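Local coordinates for signal recognition particle receptor FtsY (Sulfolobus acidocaldarius, PDB 5L3W), which is the receptor of the signal recognition particle, an SRP-family NG protein whose P-loop nucleotide-binding domain holds GDP here, at residues S147-A152 / A176-V181; V113-G118 / A222-R227. One frame throughout, in Å; residues are numbered along the deposited sequence.

Contact 1: residues S147-A152 / A176-V181; sequences SDTFRA and ADPASV. With GDP (guanosine-5'-diphosphate), chain B.
Thr149 and Ser147 each offer a hydroxyl to a backbone carbonyl, Thr149 in the turn just ahead of helix 178-191 and Ser147 in its first turn. Thr149 OG1 donates to Ala176 O over 2.6 Å, meeting a lone pair in the carbonyl plane. Its chi1 of 71° sets OG1 between the backbone N and the carbonyl carbon and turns the methyl the other way, where Thr149 CG2 lies 4.0 Å from Val181 CG2 and also faces Pro178 CA. Threonine suits this place because one branch bonds while the other packs. Ser147 OG reaches a lone pair of Pro178 O at 3.1 Å with Val181 CB beside it; Pro178 CB comes to 3.2 Å from Ser147 O. Asp177 caps the helix, its OD1 accepting from Ala179 N at 2.8 Å, and OD2 forms a salt bridge with Arg217.

At the far end of the loop, whose DTFRA sequence matches the DTxRAAA motif of SRP GTPases, Arg151 turns to the nucleotide. Its chain bends at chi3 (78°), and the guanidinium presents its edge to the beta-phosphate: Arg151 NH1 reaches GDP O3B at 2.9 Å, while NH2 bonds more loosely to O3B and O1B. Asp148 OD2 pairs with Arg151 NE at 3.4 Å and probably helps to orient it. Tied by hydroxyls on one side and by charge on the other, the loop probably couples the helix start to the nucleotide.

Contact 2: residues V113-G118 / A222-R227; sequences VIIFFG and AKPDFR
Val113, at the start of this strand pairing, loses more surface to the contact than any other residue, and it is held through both backbone and side chain. Val113 N points its hydrogen almost straight at Asp225 OD2 (2.8 Å, 172°), which receives it on the anti lone pair. Val113 O accepts from Asp225 N at 2.7 Å and more weakly from Phe226 N. Asp225 can serve both ends of one residue because its chi1 of -55° swings the carboxylate back beside its own backbone N; aspartate is short enough for its side chain to stand in for a strand carbonyl before regular pairing begins. Val113 CG1 packs on Pro224 CB, 4.0 Å away.

Ile115 is the second large contributor. Ile115 N donates to Phe226 O at 3.1 Å, a parallel-strand bond, and Ile115 CG2 enters a groove between Pro224 CG and Arg227 CG, 3.7 Å from Arg227 CG. The branched isoleucine can fill this groove and still send CG1 elsewhere; Val218 and Leu219 of helix 209-222 also touch its side chain.

Arg227, third, contributes its aliphatic part. CB and CG lie side by side with the Ile115 side chain, and Arg227 CB approaches Phe117 CE2 to 4.0 Å. The chain then runs extended from CG to NE, carrying the guanidinium away to bond Gly251 O through NH1. Ile114 and Phe226 pair on the opposite face.

This is the parallel core of a P-loop fold. Direct bonding to both N and O of Val113 fixes the register where the pairing starts, and an arginine can help pack the apolar face toward helix 209-222 because its charge is carried off to Gly251 O.

How the contacts relate
Contact 2 joins two neighbouring strands in the middle of the mainly parallel sheet, whereas contact 1 lies out toward its edge, where the loop after strand 142-146 meets the start of helix 178-191. Their centres are 15 Å apart and their nearest atoms about 6 Å, so they do not touch; along the chain, contact 1 is nested inside the loop closed by contact 2. Helix 209-222 links them, its Val218 touching both Pro178 and Ile115. Both also relate to the GDP: Arg151 of contact 1 bonds it directly, while segment 113-118 ends at Gly118, where a probable P-loop begins, with the Phe117 side chain about 11 Å from the nucleotide.

Contact 1: residues S147-A152 / A176-V181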
# COMPACT_ATOMS: atom_id res chain seq x y z
N SER A 147 3.95 17.17 -13.59
CA SER A 147 4.94 18.10 -13.05
C SER A 147 6.36 17.55 -13.10
O SER A 147 7.28 18.20 -12.57
CB SER A 147 4.59 18.50 -11.63
OG SER A 147 3.37 19.21 -11.60
N ASP A 148 6.57 16.38 -13.70
CA ASP A 148 7.90 15.92 -14.10
C ASP A 148 8.21 16.50 -15.48
O ASP A 148 8.27 15.81 -16.50
CB ASP A 148 7.96 14.40 -14.09
CG ASP A 148 9.38 13.86 -14.28
OD1 ASP A 148 10.29 14.64 -14.63
OD2 ASP A 148 9.56 12.64 -14.07
N THR A 149 8.42 17.82 -15.49
CA THR A 149 8.41 18.61 -16.72
C THR A 149 9.70 18.50 -17.53
O THR A 149 9.75 19.00 -18.66
CB THR A 149 8.13 20.09 -16.40
OG1 THR A 149 9.27 20.67 -15.76
CG2 THR A 149 6.91 20.23 -15.50
N PHE A 150 10.74 17.87 -16.98
CA PHE A 150 11.99 17.70 -17.72
C PHE A 150 12.19 16.28 -18.23
O PHE A 150 12.98 16.09 -19.16
CB PHE A 150 13.18 18.11 -16.84
CG PHE A 150 13.45 19.60 -16.82
CD1 PHE A 150 12.68 20.46 -16.04
CD2 PHE A 150 14.48 20.14 -17.58
CE1 PHE A 150 12.93 21.83 -16.02
CE2 PHE A 150 14.73 21.51 -17.57
CZ PHE A 150 13.96 22.36 -16.79
N ARG A 151 11.51 15.29 -17.66
CA ARG A 151 11.55 13.92 -18.18
C ARG A 151 10.47 13.81 -19.24
O ARG A 151 9.33 13.44 -18.96
CB ARG A 151 11.36 12.89 -17.07
CG ARG A 151 11.74 11.47 -17.48
CD ARG A 151 11.55 10.46 -16.35
NE ARG A 151 10.15 10.07 -16.16
CZ ARG A 151 9.75 8.84 -15.85
NH1 ARG A 151 10.63 7.85 -15.70
NH2 ARG A 151 8.46 8.57 -15.70
N ALA A 152 10.83 14.15 -20.48
CA ALA A 152 9.84 14.16 -21.55
C ALA A 152 9.25 12.78 -21.78
O ALA A 152 8.15 12.67 -22.34
CB ALA A 152 10.47 14.70 -22.83
N ALA A 176 9.01 23.32 -18.12
CA ALA A 176 8.24 24.37 -17.49
C ALA A 176 8.32 24.26 -15.97
O ALA A 176 8.68 23.22 -15.41
CB ALA A 176 6.78 24.33 -17.94
N ASP A 177 8.02 25.36 -15.30
CA ASP A 177 7.96 25.42 -13.85
C ASP A 177 6.99 24.35 -13.38
O ASP A 177 5.79 24.45 -13.65
CB ASP A 177 7.51 26.83 -13.42
CG ASP A 177 7.42 26.99 -11.91
OD1 ASP A 177 7.36 25.98 -11.17
OD2 ASP A 177 7.39 28.14 -11.44
N PRO A 178 7.47 23.32 -12.68
CA PRO A 178 6.56 22.26 -12.21
C PRO A 178 5.54 22.72 -11.20
O PRO A 178 4.51 22.05 -11.03
CB PRO A 178 7.51 21.23 -11.58
CG PRO A 178 8.71 22.04 -11.17
CD PRO A 178 8.87 23.07 -12.28
N ALA A 179 5.80 23.81 -10.49
CA ALA A 179 4.80 24.31 -9.55
C ALA A 179 3.66 25.00 -10.28
O ALA A 179 2.53 25.04 -9.77
CB ALA A 179 5.45 25.25 -8.53
N SER A 180 3.94 25.56 -11.46
CA SER A 180 2.92 26.19 -12.29
C SER A 180 1.96 25.15 -12.84
O SER A 180 0.74 25.36 -12.86
CB SER A 180 3.56 26.94 -13.45
OG SER A 180 4.28 28.06 -12.99
N VAL A 181 2.50 24.05 -13.37
CA VAL A 181 1.65 22.98 -13.88
C VAL A 181 0.69 22.53 -12.79
O VAL A 181 -0.52 22.47 -13.00
CB VAL A 181 2.50 21.82 -14.42
CG1 VAL A 181 1.61 20.78 -15.07
CG2 VAL A 181 3.53 22.32 -15.41
PB GDP B . 8.07 5.14 -14.10
O1B GDP B . 6.87 6.01 -14.39
O2B GDP B . 8.51 5.38 -12.67
O3B GDP B . 9.22 5.47 -15.01
O3A GDP B . 7.61 3.60 -14.22
PA GDP B . 6.48 3.04 -15.23
O1A GDP B . 5.08 3.47 -14.86
O2A GDP B . 6.83 3.42 -16.65
O5' GDP B . 6.65 1.47 -15.00
C5' GDP B . 7.86 0.81 -15.39
C4' GDP B . 7.55 -0.65 -15.71
O4' GDP B . 7.09 -1.31 -14.52
C3' GDP B . 6.41 -0.72 -16.72
O3' GDP B . 6.68 -1.66 -17.78
C2' GDP B . 5.23 -1.20 -15.91
O2' GDP B . 4.32 -1.97 -16.70
C1' GDP B . 5.88 -2.01 -14.80
N9 GDP B . 4.99 -2.08 -13.62
C8 GDP B . 4.50 -1.04 -12.92
N7 GDP B . 3.69 -1.47 -11.92
C5 GDP B . 3.67 -2.82 -11.97
C6 GDP B . 3.03 -3.92 -11.21
O6 GDP B . 2.29 -3.69 -10.23
N1 GDP B . 3.26 -5.18 -11.61
C2 GDP B . 4.05 -5.48 -12.66
N2 GDP B . 4.23 -6.78 -12.98
N3 GDP B . 4.67 -4.52 -13.40
C4 GDP B . 4.52 -3.21 -13.11

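Contact 2: residues V113-G118 / A222-R227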
# COMPACT_ATOMS: atom_id res chain seq x y z
N VAL A 113 -6.28 17.09 -3.45
CA VAL A 113 -5.02 17.12 -4.17
C VAL A 113 -4.11 16.02 -3.61
O VAL A 113 -3.78 16.00 -2.41
CB VAL A 113 -4.35 18.50 -4.08
CG1 VAL A 113 -3.05 18.54 -4.87
CG2 VAL A 113 -5.30 19.61 -4.55
N ILE A 114 -3.69 15.11 -4.49
CA ILE A 114 -2.75 14.03 -4.19
C ILE A 114 -1.47 14.27 -4.98
O ILE A 114 -1.51 14.56 -6.18
CB ILE A 114 -3.37 12.66 -4.53
CG1 ILE A 114 -4.69 12.48 -3.78
CG2 ILE A 114 -2.40 11.51 -4.20
CD1 ILE A 114 -5.37 11.15 -4.04
N ILE A 115 -0.33 14.12 -4.31
CA ILE A 115 0.96 14.23 -4.97
C ILE A 115 1.70 12.90 -4.83
O ILE A 115 1.58 12.21 -3.81
CB ILE A 115 1.78 15.41 -4.40
CG1 ILE A 115 2.94 15.75 -5.32
CG2 ILE A 115 2.30 15.14 -2.99
CD1 ILE A 115 3.58 17.09 -4.97
N PHE A 116 2.46 12.53 -5.86
CA PHE A 116 3.11 11.23 -5.95
C PHE A 116 4.62 11.42 -6.05
O PHE A 116 5.09 12.16 -6.92
CB PHE A 116 2.60 10.44 -7.15
CG PHE A 116 1.14 10.08 -7.09
CD1 PHE A 116 0.17 10.99 -7.49
CD2 PHE A 116 0.74 8.83 -6.64
CE1 PHE A 116 -1.19 10.66 -7.44
CE2 PHE A 116 -0.62 8.49 -6.59
CZ PHE A 116 -1.58 9.42 -6.98
N PHE A 117 5.36 10.71 -5.21
CA PHE A 117 6.82 10.70 -5.22
C PHE A 117 7.35 9.37 -5.73
O PHE A 117 6.65 8.36 -5.72
CB PHE A 117 7.39 10.96 -3.82
CG PHE A 117 6.92 12.24 -3.20
CD1 PHE A 117 6.82 13.40 -3.96
CD2 PHE A 117 6.59 12.29 -1.86
CE1 PHE A 117 6.37 14.59 -3.39
CE2 PHE A 117 6.16 13.48 -1.27
CZ PHE A 117 6.04 14.62 -2.04
N GLY A 118 8.59 9.38 -6.15
CA GLY A 118 9.28 8.14 -6.46
C GLY A 118 10.28 8.36 -7.57
O GLY A 118 10.22 9.32 -8.33
N ALA A 222 1.45 23.96 -4.18
CA ALA A 222 0.28 23.14 -4.48
C ALA A 222 -0.55 22.82 -3.25
O ALA A 222 -1.76 22.59 -3.37
CB ALA A 222 0.69 21.83 -5.16
N LYS A 223 0.05 22.76 -2.07
CA LYS A 223 -0.64 22.41 -0.84
C LYS A 223 -1.45 21.11 -0.95
O LYS A 223 -2.67 21.11 -0.79
CB LYS A 223 -1.56 23.56 -0.43
CG LYS A 223 -1.50 23.88 1.04
CD LYS A 223 -2.79 24.50 1.57
CE LYS A 223 -2.68 24.70 3.07
NZ LYS A 223 -3.95 25.08 3.75
N PRO A 224 -0.79 19.98 -1.23
CA PRO A 224 -1.54 18.73 -1.40
C PRO A 224 -2.13 18.23 -0.10
O PRO A 224 -1.64 18.50 1.00
CB PRO A 224 -0.50 17.75 -1.95
CG PRO A 224 0.78 18.32 -1.51
CD PRO A 224 0.64 19.79 -1.50
N ASP A 225 -3.20 17.45 -0.23
CA ASP A 225 -3.86 16.89 0.94
C ASP A 225 -3.33 15.52 1.32
O ASP A 225 -3.61 15.06 2.43
CB ASP A 225 -5.36 16.81 0.67
CG ASP A 225 -5.94 18.15 0.28
OD1 ASP A 225 -6.13 18.99 1.18
OD2 ASP A 225 -6.19 18.36 -0.92
N PHE A 226 -2.58 14.86 0.45
CA PHE A 226 -2.12 13.50 0.72
C PHE A 226 -0.90 13.26 -0.14
O PHE A 226 -0.92 13.58 -1.33
CB PHE A 226 -3.21 12.48 0.39
CG PHE A 226 -3.01 11.14 1.01
CD1 PHE A 226 -2.70 11.03 2.35
CD2 PHE A 226 -3.17 9.99 0.26
CE1 PHE A 226 -2.53 9.79 2.94
CE2 PHE A 226 -3.01 8.73 0.84
CZ PHE A 226 -2.69 8.63 2.18
N ARG A 227 0.17 12.75 0.47
CA ARG A 227 1.43 12.52 -0.23
C ARG A 227 1.73 11.02 -0.24
O ARG A 227 1.82 10.39 0.82
CB ARG A 227 2.57 13.28 0.43
CG ARG A 227 2.30 14.74 0.72
CD ARG A 227 3.32 15.21 1.74
NE ARG A 227 3.22 16.62 2.06
CZ ARG A 227 4.18 17.31 2.67
NH1 ARG A 227 5.32 16.72 3.01
NH2 ARG A 227 4.00 18.60 2.94